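Local atomic coordinates of hypothetical 19.5 KDA protein IN emre-rus intergenic region (Escherichia coli, PDB entry 1FUX), a protein that is of unknown function but belongs to the phosphatidylethanolamine-binding protein family, is related to a Raf kinase inhibitor protein, and forms a periplasmic homodimer. Residues Val5-Asn8 with Glu9-Thr12; His20-Ser23 with Gly24-Cys27; Gly40-Glu43 with Gly44-Ser47; Ala82-Arg85 with Asp86-Leu90. One frame throughout, in Å; residues are numbered along the deposited sequence. Where two conformers were deposited one is given.

Contact 1 (Val5-Asn8 with Glu9-Thr12); sequences VTSN and EIKT
Ser7 sits at a bend of the chain and takes two successive backbone amides on its hydroxyl. Glu9 N gives a hydrogen bond to Ser7 OG at 2.9 Å (153° at the hydrogen), the pairing that defines an ST turn, and Ile10 N reaches the same oxygen at 3.1 Å (155°). Both bonds are moderately bent. They follow from the torsion of Ser7, whose OG lies anti to its own N (chi1 169°), which places it beside the carbonyl carbon, on the side of the amides that come next. The hydroxyl also donates to the backbone carbonyl of Ser35, which accounts for three bonds at this one oxygen. Replacing Ser7 with alanine would probably leave the amides of Glu9 and Ile10 without this acceptor and the bend freer to open.

The apolar part is small: Ile10 CG1 lies 3.6 Å from Ser7 CB, beside the hydroxyl. The bent Glu9 chain folds back along the peptide of Asn8, bringing OE2 to 3.5 Å from Asn8 CB, while its OE1 is hydrogen-bonded to the hydroxyl of Ser35.

The turn forms the exit from edge strand 4-6, which pairs with strand 36-39 through Thr6 and Thr37. Ser7 packs on Leu36 of that strand and on Ile157 of strand 151-161, whereas Ile10 packs on Phe122 of strand 118-127.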
ATOM      1  N   VAL A   5     -20.693   3.932  14.133  1.00 19.46           N
ATOM      2  CA  VAL A   5     -19.606   4.842  14.574  1.00 18.46           C
ATOM      3  C   VAL A   5     -20.048   6.264  14.296  1.00 19.72           C
ATOM      4  O   VAL A   5     -20.732   6.578  13.315  1.00 19.78           O
ATOM      5  CB  VAL A   5     -18.245   4.546  13.932  1.00 20.31           C
ATOM      6  CG1 VAL A   5     -18.285   4.656  12.433  1.00 19.41           C
ATOM      7  CG2 VAL A   5     -17.151   5.475  14.504  1.00 17.94           C
ATOM      8  N   THR A   6     -19.676   7.204  15.190  1.00 18.61           N
ATOM      9  CA  THR A   6     -19.965   8.605  15.045  1.00 20.16           C
ATOM     10  C   THR A   6     -18.683   9.445  15.294  1.00 18.01           C
ATOM     11  O   THR A   6     -17.734   8.878  15.820  1.00 18.18           O
ATOM     12  CB  THR A   6     -20.978   9.125  16.093  1.00 20.64           C
ATOM     13  OG1 THR A   6     -20.474   8.937  17.424  1.00 22.93           O
ATOM     14  CG2 THR A   6     -22.275   8.333  15.971  1.00 24.32           C
ATOM     15  N   SER A   7     -18.756  10.720  14.953  1.00 17.66           N
ATOM     16  CA  SER A   7     -17.602  11.588  15.202  1.00 20.68           C
ATOM     17  C   SER A   7     -18.122  13.013  15.431  1.00 21.07           C
ATOM     18  O   SER A   7     -19.015  13.519  14.766  1.00 23.80           O
ATOM     19  CB  SER A   7     -16.544  11.601  14.082  1.00 17.20           C
ATOM     20  OG  SER A   7     -15.618  12.681  14.337  1.00 17.05           O
ATOM     21  N   ASN A   8     -17.369  13.728  16.276  1.00 24.91           N
ATOM     22  CA  ASN A   8     -17.706  15.132  16.543  1.00 26.97           C
ATOM     23  C   ASN A   8     -17.038  16.059  15.534  1.00 25.98           C
ATOM     24  O   ASN A   8     -17.398  17.236  15.365  1.00 25.75           O
ATOM     25  CB  ASN A   8     -17.224  15.486  17.958  1.00 29.73           C
ATOM     26  CG  ASN A   8     -17.645  14.569  19.071  1.00 34.74           C
ATOM     27  OD1 ASN A   8     -18.840  14.294  19.287  1.00 35.84           O
ATOM     28  ND2 ASN A   8     -16.719  14.063  19.900  1.00 37.27           N
ATOM     29  N   GLU A   9     -16.034  15.522  14.818  1.00 22.22           N
ATOM     30  CA  GLU A   9     -15.283  16.312  13.865  1.00 22.14           C
ATOM     31  C   GLU A   9     -15.468  15.979  12.391  1.00 22.01           C
ATOM     32  O   GLU A   9     -15.150  16.824  11.549  1.00 22.41           O
ATOM     33  CB  GLU A   9     -13.776  16.189  14.129  1.00 23.23           C
ATOM     34  CG  GLU A   9     -13.281  16.706  15.464  1.00 22.60           C
ATOM     35  CD  GLU A   9     -13.592  15.845  16.654  1.00 23.93           C
ATOM     36  OE1 GLU A   9     -13.575  14.606  16.608  1.00 23.31           O
ATOM     37  OE2 GLU A   9     -13.883  16.438  17.737  1.00 24.56           O
ATOM     38  N   ILE A  10     -15.884  14.761  12.017  1.00 20.68           N
ATOM     39  CA  ILE A  10     -16.032  14.485  10.593  1.00 17.61           C
ATOM     40  C   ILE A  10     -17.438  13.947  10.309  1.00 18.15           C
ATOM     41  O   ILE A  10     -18.080  13.410  11.221  1.00 17.29           O
ATOM     42  CB  ILE A  10     -14.983  13.486  10.063  1.00 16.47           C
ATOM     43  CG1 ILE A  10     -15.067  12.160  10.813  1.00 14.76           C
ATOM     44  CG2 ILE A  10     -13.587  14.127  10.161  1.00 18.18           C
ATOM     45  CD1 ILE A  10     -14.315  10.975  10.212  1.00 15.03           C
ATOM     46  N   LYS A  11     -17.840  14.099   9.065  1.00 17.52           N
ATOM     47  CA  LYS A  11     -19.177  13.630   8.673  1.00 20.41           C
ATOM     48  C   LYS A  11     -19.193  13.158   7.226  1.00 19.50           C
ATOM     49  O   LYS A  11     -18.595  13.821   6.381  1.00 21.19           O
ATOM     50  CB  LYS A  11     -20.140  14.818   8.791  1.00 23.05           C
ATOM     51  CG  LYS A  11     -21.619  14.476   8.864  0.50 24.76           C
ATOM     52  CD  LYS A  11     -22.345  15.524   9.733  0.50 26.02           C
ATOM     53  CE  LYS A  11     -22.536  14.960  11.136  0.50 26.92           C
ATOM     54  NZ  LYS A  11     -22.462  15.981  12.217  0.50 28.86           N
ATOM     55  N   THR A  12     -19.925  12.090   6.928  1.00 20.54           N
ATOM     56  CA  THR A  12     -19.953  11.627   5.525  1.00 19.43           C
ATOM     57  C   THR A  12     -20.339  12.704   4.541  1.00 20.09           C
ATOM     58  O   THR A  12     -21.333  13.439   4.654  1.00 18.73           O
ATOM     59  CB  THR A  12     -20.888  10.407   5.459  1.00 18.52           C
ATOM     60  OG1 THR A  12     -20.324   9.350   6.238  1.00 16.79           O
ATOM     61  CG2 THR A  12     -21.100  10.007   3.994  1.00 19.64           C
TER

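Contact 2 (His20-Ser23 with Gly24-Cys27); sequences HVFS and GFGC
Cys27 O is approached by two neighbouring groups: Gly24 N gives it a hydrogen bond of 3.0 Å, and Ser23 CA makes a longer CA-H...O contact with it at 3.6 Å. Cys27 N returns a bond to Gly24 O, and this reciprocal pair closes a two-residue beta hairpin over a type I' turn. Phe25 and Gly26 occupy the corners with positive phi, the backbone signature of that turn.

The aromatic part of the contact is T-shaped. An edge of the Phe22 ring points at one face of Phe25, with centroids 5.4 Å apart and planes at 76°; CE2 is the leading atom and sits toward the rim of the Phe25 ring. Phe22 CG stands anti to the backbone N (chi1 -172°), which carries the ring past Gly24, where a CB would collide with Phe22 CE2. Phe101 adds to the cluster, stacking on Phe22 and meeting Phe25 edge-to-face.

Where the turn ends, Cys27 is tied by a disulfide to Cys110; farther down, Phe22 pairs through its backbone with Gly29 and Ala109. The buried Cys27 CB presses against the chain before the turn, lying 3.4 Å from Phe22 O and 4.2 Å from Val21 CG1.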
ATOM      1  N   HIS A  20      -7.615  18.092   9.996  1.00 16.11           N
ATOM      2  CA  HIS A  20      -7.385  16.718   9.530  1.00 17.38           C
ATOM      3  C   HIS A  20      -6.662  16.588   8.210  1.00 16.99           C
ATOM      4  O   HIS A  20      -6.670  15.491   7.595  1.00 14.70           O
ATOM      5  CB  HIS A  20      -8.734  15.938   9.515  1.00 19.34           C
ATOM      6  CG  HIS A  20      -9.529  16.252  10.753  1.00 20.71           C
ATOM      7  ND1 HIS A  20      -9.198  15.914  12.032  1.00 20.55           N
ATOM      8  CD2 HIS A  20     -10.691  16.973  10.845  1.00 20.90           C
ATOM      9  CE1 HIS A  20     -10.094  16.406  12.879  1.00 22.24           C
ATOM     10  NE2 HIS A  20     -11.026  17.034  12.177  1.00 19.47           N
ATOM     11  N   VAL A  21      -5.987  17.619   7.746  1.00 15.80           N
ATOM     12  CA  VAL A  21      -5.228  17.666   6.477  1.00 14.20           C
ATOM     13  C   VAL A  21      -3.755  17.477   6.840  1.00 14.76           C
ATOM     14  O   VAL A  21      -3.338  17.805   7.974  1.00 13.71           O
ATOM     15  CB  VAL A  21      -5.502  19.028   5.821  1.00 14.47           C
ATOM     16  CG1 VAL A  21      -4.604  19.412   4.638  1.00 16.65           C
ATOM     17  CG2 VAL A  21      -6.950  19.054   5.371  1.00 17.49           C
ATOM     18  N   PHE A  22      -3.045  16.734   6.002  1.00 13.64           N
ATOM     19  CA  PHE A  22      -1.658  16.355   6.307  1.00 14.37           C
ATOM     20  C   PHE A  22      -0.757  17.586   6.417  1.00 16.51           C
ATOM     21  O   PHE A  22      -1.087  18.668   5.950  1.00 17.50           O
ATOM     22  CB  PHE A  22      -1.180  15.473   5.136  1.00 13.54           C
ATOM     23  CG  PHE A  22       0.152  14.814   5.313  1.00 11.37           C
ATOM     24  CD1 PHE A  22       0.433  14.068   6.423  1.00 12.92           C
ATOM     25  CD2 PHE A  22       1.177  15.037   4.384  1.00 15.17           C
ATOM     26  CE1 PHE A  22       1.657  13.453   6.641  1.00 12.96           C
ATOM     27  CE2 PHE A  22       2.435  14.459   4.587  1.00 14.69           C
ATOM     28  CZ  PHE A  22       2.660  13.689   5.712  1.00 15.57           C
ATOM     29  N   SER A  23       0.402  17.408   7.044  1.00 20.46           N
ATOM     30  CA  SER A  23       1.379  18.516   7.113  1.00 24.11           C
ATOM     31  C   SER A  23       2.617  17.974   6.399  1.00 25.42           C
ATOM     32  O   SER A  23       3.307  17.125   6.935  1.00 26.72           O
ATOM     33  CB  SER A  23       1.640  18.897   8.557  1.00 25.78           C
ATOM     34  OG  SER A  23       2.721  19.834   8.635  1.00 28.11           O
ATOM     35  N   GLY A  24       2.854  18.347   5.160  1.00 25.83           N
ATOM     36  CA  GLY A  24       3.899  17.786   4.320  1.00 27.10           C
ATOM     37  C   GLY A  24       3.334  17.611   2.898  1.00 28.04           C
ATOM     38  O   GLY A  24       2.147  17.766   2.647  1.00 24.50           O
ATOM     39  N   PHE A  25       4.202  17.383   1.924  1.00 31.83           N
ATOM     40  CA  PHE A  25       3.864  17.308   0.506  1.00 33.00           C
ATOM     41  C   PHE A  25       3.147  18.562   0.029  1.00 33.82           C
ATOM     42  O   PHE A  25       2.159  18.525  -0.720  1.00 35.18           O
ATOM     43  CB  PHE A  25       3.039  16.039   0.318  1.00 35.66           C
ATOM     44  CG  PHE A  25       3.615  14.697   0.642  1.00 36.40           C
ATOM     45  CD1 PHE A  25       4.763  14.491   1.393  1.00 38.33           C
ATOM     46  CD2 PHE A  25       2.945  13.556   0.217  1.00 37.12           C
ATOM     47  CE1 PHE A  25       5.248  13.228   1.662  1.00 38.20           C
ATOM     48  CE2 PHE A  25       3.417  12.280   0.471  1.00 36.40           C
ATOM     49  CZ  PHE A  25       4.574  12.110   1.194  1.00 37.02           C
ATOM     50  N   GLY A  26       3.483  19.747   0.531  1.00 33.02           N
ATOM     51  CA  GLY A  26       2.804  20.974   0.159  1.00 32.89           C
ATOM     52  C   GLY A  26       1.449  21.205   0.791  1.00 33.12           C
ATOM     53  O   GLY A  26       0.718  22.106   0.381  1.00 35.74           O
ATOM     54  N   CYS A  27       1.058  20.394   1.753  1.00 31.74           N
ATOM     55  CA  CYS A  27      -0.193  20.526   2.492  1.00 29.78           C
ATOM     56  C   CYS A  27       0.191  21.111   3.836  1.00 28.42           C
ATOM     57  O   CYS A  27       1.248  20.752   4.355  1.00 27.79           O
ATOM     58  CB  CYS A  27      -0.906  19.182   2.617  1.00 29.97           C
ATOM     59  SG  CYS A  27      -1.795  18.705   1.116  1.00 31.33           S
TER

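Contact 3 (Gly40-Glu43 with Gly44-Ser47); sequences GVPE and GTKS
Pro42 O takes two hydrogen bonds from one and the same residue: Thr45 N at 3.0 Å and Thr45 OG1 at 2.7 Å. The first closes a type II beta turn running from Pro42 to Thr45. The second adds a side-chain donor that arrives from the same face of the carbonyl plane. Neither donor lies in that plane; the amide is tilted 34° from it and the hydroxyl 22°. The convergence rests on the first torsion of Thr45, where OG1 sits beside the residue's own N (chi1 -54°), so that amide and hydroxyl point to a common acceptor.

Glu43 and Gly44 form the corners. Gly44, with positive phi, has the backbone shape of the third position of a type II turn, and a CB there would run into Glu43 O.

The turn lies at the surface, in the loop joining strand 36-39 to strand 47-54. Pro42 and Thr45 both rest on Ala126 of strand 118-127, and just beyond the turn Lys46 and Ser47 form a classic beta bulge opposite Leu127. Carbon atoms crowd the Thr45 hydroxyl: the Val41 side chain crosses that of Thr45 at about a right angle, its CG2 3.8 Å from OG1, while Pro42 CD comes to 3.2 Å from the same Thr45 OG1.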
ATOM      1  N   GLY A  40     -23.211  -0.399  19.291  1.00 24.42           N
ATOM      2  CA  GLY A  40     -23.750  -1.581  18.579  1.00 23.75           C
ATOM      3  C   GLY A  40     -22.658  -2.628  18.578  1.00 24.58           C
ATOM      4  O   GLY A  40     -22.686  -3.515  17.711  1.00 25.87           O
ATOM      5  N   VAL A  41     -21.707  -2.667  19.508  1.00 24.64           N
ATOM      6  CA  VAL A  41     -20.677  -3.671  19.388  1.00 26.91           C
ATOM      7  C   VAL A  41     -21.303  -5.072  19.345  1.00 28.63           C
ATOM      8  O   VAL A  41     -22.118  -5.434  20.171  1.00 24.68           O
ATOM      9  CB  VAL A  41     -19.429  -3.648  20.237  1.00 28.08           C
ATOM     10  CG1 VAL A  41     -19.162  -2.277  20.837  1.00 27.32           C
ATOM     11  CG2 VAL A  41     -19.222  -4.784  21.196  1.00 28.99           C
ATOM     12  N   PRO A  42     -20.811  -5.851  18.386  1.00 27.69           N
ATOM     13  CA  PRO A  42     -21.361  -7.175  18.173  1.00 28.55           C
ATOM     14  C   PRO A  42     -20.868  -8.190  19.155  1.00 29.30           C
ATOM     15  O   PRO A  42     -19.766  -8.221  19.740  1.00 30.06           O
ATOM     16  CB  PRO A  42     -21.003  -7.510  16.721  1.00 28.86           C
ATOM     17  CG  PRO A  42     -19.897  -6.609  16.349  1.00 27.43           C
ATOM     18  CD  PRO A  42     -19.834  -5.467  17.329  1.00 26.95           C
ATOM     19  N   GLU A  43     -21.795  -9.139  19.383  1.00 30.66           N
ATOM     20  CA  GLU A  43     -21.502 -10.274  20.263  1.00 31.64           C
ATOM     21  C   GLU A  43     -20.323 -10.972  19.588  1.00 30.31           C
ATOM     22  O   GLU A  43     -20.231 -11.003  18.354  1.00 31.26           O
ATOM     23  CB  GLU A  43     -22.758 -11.138  20.471  1.00 34.57           C
ATOM     24  CG  GLU A  43     -23.955 -10.332  20.981  0.50 36.34           C
ATOM     25  CD  GLU A  43     -25.226 -11.137  21.155  0.50 37.64           C
ATOM     26  OE1 GLU A  43     -26.048 -11.173  20.215  0.50 38.90           O
ATOM     27  OE2 GLU A  43     -25.438 -11.745  22.223  0.50 37.87           O
ATOM     28  N   GLY A  44     -19.348 -11.401  20.340  1.00 27.10           N
ATOM     29  CA  GLY A  44     -18.117 -11.991  19.933  1.00 28.84           C
ATOM     30  C   GLY A  44     -16.927 -11.029  19.828  1.00 26.65           C
ATOM     31  O   GLY A  44     -15.796 -11.528  19.762  1.00 27.82           O
ATOM     32  N   THR A  45     -17.130  -9.718  19.910  1.00 25.52           N
ATOM     33  CA  THR A  45     -15.958  -8.806  19.770  1.00 24.28           C
ATOM     34  C   THR A  45     -14.861  -8.945  20.790  1.00 26.50           C
ATOM     35  O   THR A  45     -15.058  -8.950  22.010  1.00 27.04           O
ATOM     36  CB  THR A  45     -16.466  -7.361  19.741  1.00 23.44           C
ATOM     37  OG1 THR A  45     -17.462  -7.122  18.740  1.00 21.58           O
ATOM     38  CG2 THR A  45     -15.303  -6.396  19.491  1.00 23.52           C
ATOM     39  N   LYS A  46     -13.576  -9.069  20.430  1.00 25.43           N
ATOM     40  CA  LYS A  46     -12.454  -9.219  21.330  1.00 27.15           C
ATOM     41  C   LYS A  46     -11.353  -8.159  21.184  1.00 25.95           C
ATOM     42  O   LYS A  46     -10.325  -8.157  21.861  1.00 25.79           O
ATOM     43  CB  LYS A  46     -11.799 -10.601  21.182  1.00 29.04           C
ATOM     44  CG  LYS A  46     -12.782 -11.633  20.682  1.00 32.63           C
ATOM     45  CD  LYS A  46     -12.571 -13.064  21.036  1.00 35.39           C
ATOM     46  CE  LYS A  46     -13.565 -13.562  22.093  1.00 36.02           C
ATOM     47  NZ  LYS A  46     -12.820 -14.610  22.882  1.00 37.87           N
ATOM     48  N   SER A  47     -11.565  -7.261  20.254  1.00 24.51           N
ATOM     49  CA  SER A  47     -10.723  -6.108  20.018  1.00 22.93           C
ATOM     50  C   SER A  47     -11.316  -5.269  18.862  1.00 20.63           C
ATOM     51  O   SER A  47     -12.208  -5.688  18.107  1.00 20.63           O
ATOM     52  CB  SER A  47      -9.259  -6.360  19.753  1.00 22.39           C
ATOM     53  OG  SER A  47      -9.084  -6.979  18.485  1.00 21.45           O
TER

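Contact 4 (Ala82-Arg85 with Asp86-Leu90); sequences AGRR and DGTKL
Two type I beta turns follow one another here, Arg84 to Gly87 and Gly87 to Leu90, with Gly87 shared. The first is closed by Gly87 N to Arg84 O at 3.1 Å, the second by Leu90 N to Gly87 O at 3.2 Å. One water stitches the loop across its middle, donating to Ala82 O and Arg84 O and accepting from Lys89 N.

The side chains centre on Asp86, whose two oxygens are held mainly by different partners. Arg84 forms a side-on salt bridge to OD2, with NE and NH2 each 3.1 Å away and both directed at it nearly in the guanidinium plane, although the carboxylate is turned 47° from that plane. OD1 accepts Thr88 N at 3.0 Å, an Asx turn, and Thr88 OG1 at 2.6 Å; it also receives a weak bond from Arg84 NE. With a leucine in place of Arg84, Asp86 OD2 would probably be left without its charged mate and the carboxylate less firmly held. The extended Lys89 chain runs alongside Arg84 CD, its CE 3.8 Å away, and Lys89 NZ and Arg84 NH1 both form salt bridges with Asp81.

This surface loop lies between strands 77-78 and 95-96; Gln96 of the latter donates to Arg84 O, and Gly83 pairs through its backbone with Phe106.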
ATOM      1  N   ALA A  82      -5.635  10.798  18.732  1.00 10.34           N
ATOM      2  CA  ALA A  82      -5.166   9.526  19.213  1.00 12.09           C
ATOM      3  C   ALA A  82      -4.075   8.951  18.254  1.00 10.58           C
ATOM      4  O   ALA A  82      -3.254   8.162  18.699  1.00 14.58           O
ATOM      5  CB  ALA A  82      -6.320   8.521  19.236  1.00 11.78           C
ATOM      6  N   GLY A  83      -4.085   9.371  17.002  1.00 11.69           N
ATOM      7  CA  GLY A  83      -3.120   8.846  16.037  1.00  9.81           C
ATOM      8  C   GLY A  83      -1.812   9.584  15.969  1.00 11.56           C
ATOM      9  O   GLY A  83      -1.067   9.372  14.961  1.00 10.22           O
ATOM     10  N   ARG A  84      -1.481  10.437  16.965  1.00  9.75           N
ATOM     11  CA  ARG A  84      -0.178  11.087  16.850  1.00 11.16           C
ATOM     12  C   ARG A  84       0.909  10.005  16.937  1.00 11.33           C
ATOM     13  O   ARG A  84       0.806   9.018  17.686  1.00 11.41           O
ATOM     14  CB  ARG A  84      -0.040  12.199  17.899  1.00 12.27           C
ATOM     15  CG  ARG A  84      -0.282  11.971  19.327  1.00 16.10           C
ATOM     16  CD  ARG A  84      -0.153  13.302  20.090  1.00 11.92           C
ATOM     17  NE  ARG A  84       1.140  13.940  19.977  1.00 12.88           N
ATOM     18  CZ  ARG A  84       1.466  15.082  19.400  1.00 14.38           C
ATOM     19  NH1 ARG A  84       0.535  15.867  18.807  1.00 17.38           N
ATOM     20  NH2 ARG A  84       2.715  15.551  19.409  1.00 13.19           N
ATOM     21  N   ARG A  85       1.956  10.157  16.097  1.00 10.49           N
ATOM     22  CA  ARG A  85       2.988   9.141  15.996  1.00 12.12           C
ATOM     23  C   ARG A  85       3.840   8.964  17.246  1.00 10.50           C
ATOM     24  O   ARG A  85       4.389   7.873  17.398  1.00 12.50           O
ATOM     25  CB  ARG A  85       3.952   9.417  14.824  1.00 12.47           C
ATOM     26  CG  ARG A  85       4.799  10.670  14.959  1.00 14.63           C
ATOM     27  CD  ARG A  85       5.622  10.829  13.659  0.50 15.34           C
ATOM     28  NE  ARG A  85       6.690   9.823  13.574  0.50 16.37           N
ATOM     29  CZ  ARG A  85       7.452   9.662  12.490  0.50 16.01           C
ATOM     30  NH1 ARG A  85       7.202  10.440  11.435  0.50 14.29           N
ATOM     31  NH2 ARG A  85       8.449   8.784  12.426  0.50 14.99           N
ATOM     32  N   ASP A  86       3.864   9.931  18.158  1.00  8.88           N
ATOM     33  CA  ASP A  86       4.604   9.711  19.406  1.00 11.35           C
ATOM     34  C   ASP A  86       3.897   8.776  20.376  1.00 13.69           C
ATOM     35  O   ASP A  86       4.416   8.492  21.469  1.00 14.35           O
ATOM     36  CB  ASP A  86       5.008  11.063  20.001  1.00 12.21           C
ATOM     37  CG  ASP A  86       3.846  11.873  20.542  1.00 13.46           C
ATOM     38  OD1 ASP A  86       2.735  11.340  20.749  1.00 10.95           O
ATOM     39  OD2 ASP A  86       4.084  13.091  20.674  1.00 13.58           O
ATOM     40  N   GLY A  87       2.684   8.341  20.086  1.00 11.93           N
ATOM     41  CA  GLY A  87       1.875   7.421  20.839  1.00 13.85           C
ATOM     42  C   GLY A  87       1.298   7.957  22.148  1.00 15.82           C
ATOM     43  O   GLY A  87       0.648   7.192  22.910  1.00 13.33           O
ATOM     44  N   THR A  88       1.402   9.254  22.373  1.00 14.69           N
ATOM     45  CA  THR A  88       1.035   9.840  23.672  1.00 16.04           C
ATOM     46  C   THR A  88      -0.447   9.873  23.917  1.00 16.88           C
ATOM     47  O   THR A  88      -0.874  10.084  25.061  1.00 17.45           O
ATOM     48  CB  THR A  88       1.659  11.227  23.914  1.00 13.50           C
ATOM     49  OG1 THR A  88       1.392  12.176  22.870  1.00 14.07           O
ATOM     50  CG2 THR A  88       3.189  11.060  24.045  1.00 15.21           C
ATOM     51  N   LYS A  89      -1.283   9.688  22.898  1.00 14.66           N
ATOM     52  CA  LYS A  89      -2.707   9.706  23.065  1.00 16.77           C
ATOM     53  C   LYS A  89      -3.324   8.371  22.635  1.00 16.52           C
ATOM     54  O   LYS A  89      -4.555   8.337  22.473  1.00 16.11           O
ATOM     55  CB  LYS A  89      -3.317  10.852  22.234  1.00 18.46           C
ATOM     56  CG  LYS A  89      -2.820  12.223  22.704  1.00 22.07           C
ATOM     57  CD  LYS A  89      -3.425  13.425  22.007  1.00 25.90           C
ATOM     58  CE  LYS A  89      -2.802  14.771  22.360  1.00 29.30           C
ATOM     59  NZ  LYS A  89      -3.146  15.913  21.442  1.00 28.06           N
ATOM     60  N   LEU A  90      -2.524   7.353  22.408  1.00 18.04           N
ATOM     61  CA  LEU A  90      -3.119   6.059  22.037  1.00 23.62           C
ATOM     62  C   LEU A  90      -3.628   5.310  23.276  1.00 24.07           C
ATOM     63  O   LEU A  90      -2.900   5.245  24.262  1.00 25.89           O
ATOM     64  CB  LEU A  90      -2.063   5.172  21.440  1.00 24.11           C
ATOM     65  CG  LEU A  90      -1.867   4.596  20.075  1.00 26.42           C
ATOM     66  CD1 LEU A  90      -0.955   3.366  20.184  1.00 25.50           C
ATOM     67  CD2 LEU A  90      -3.127   4.242  19.329  1.00 23.87           C
TER
HETATM   68  O   HOH W   1      -0.919   8.750  19.921  1.00 11.07           O

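Overall arrangement
The contacts follow one another along the chain in the order 1 to 4, each finishing before the next begins, and all are local turns in loops between strands. Contact 1 leaves strand 4-6 and contact 4 follows strand 77-78, the two outer strands of the three-stranded sheet; their centres are about 19 Å apart. Contact 3 leads from the middle strand, 36-39, into strand 47-54 of the five-stranded sheet. Contact 2 is a separate hairpin, on the opposite side of the chain's centre from contact 3, their centres about 35 Å apart. Only contacts 1 and 2 touch, where Glu9 CB packs 3.5 Å from His20 NE2. The turns thus connect strands of a beta fold, from touching neighbours to opposite sides.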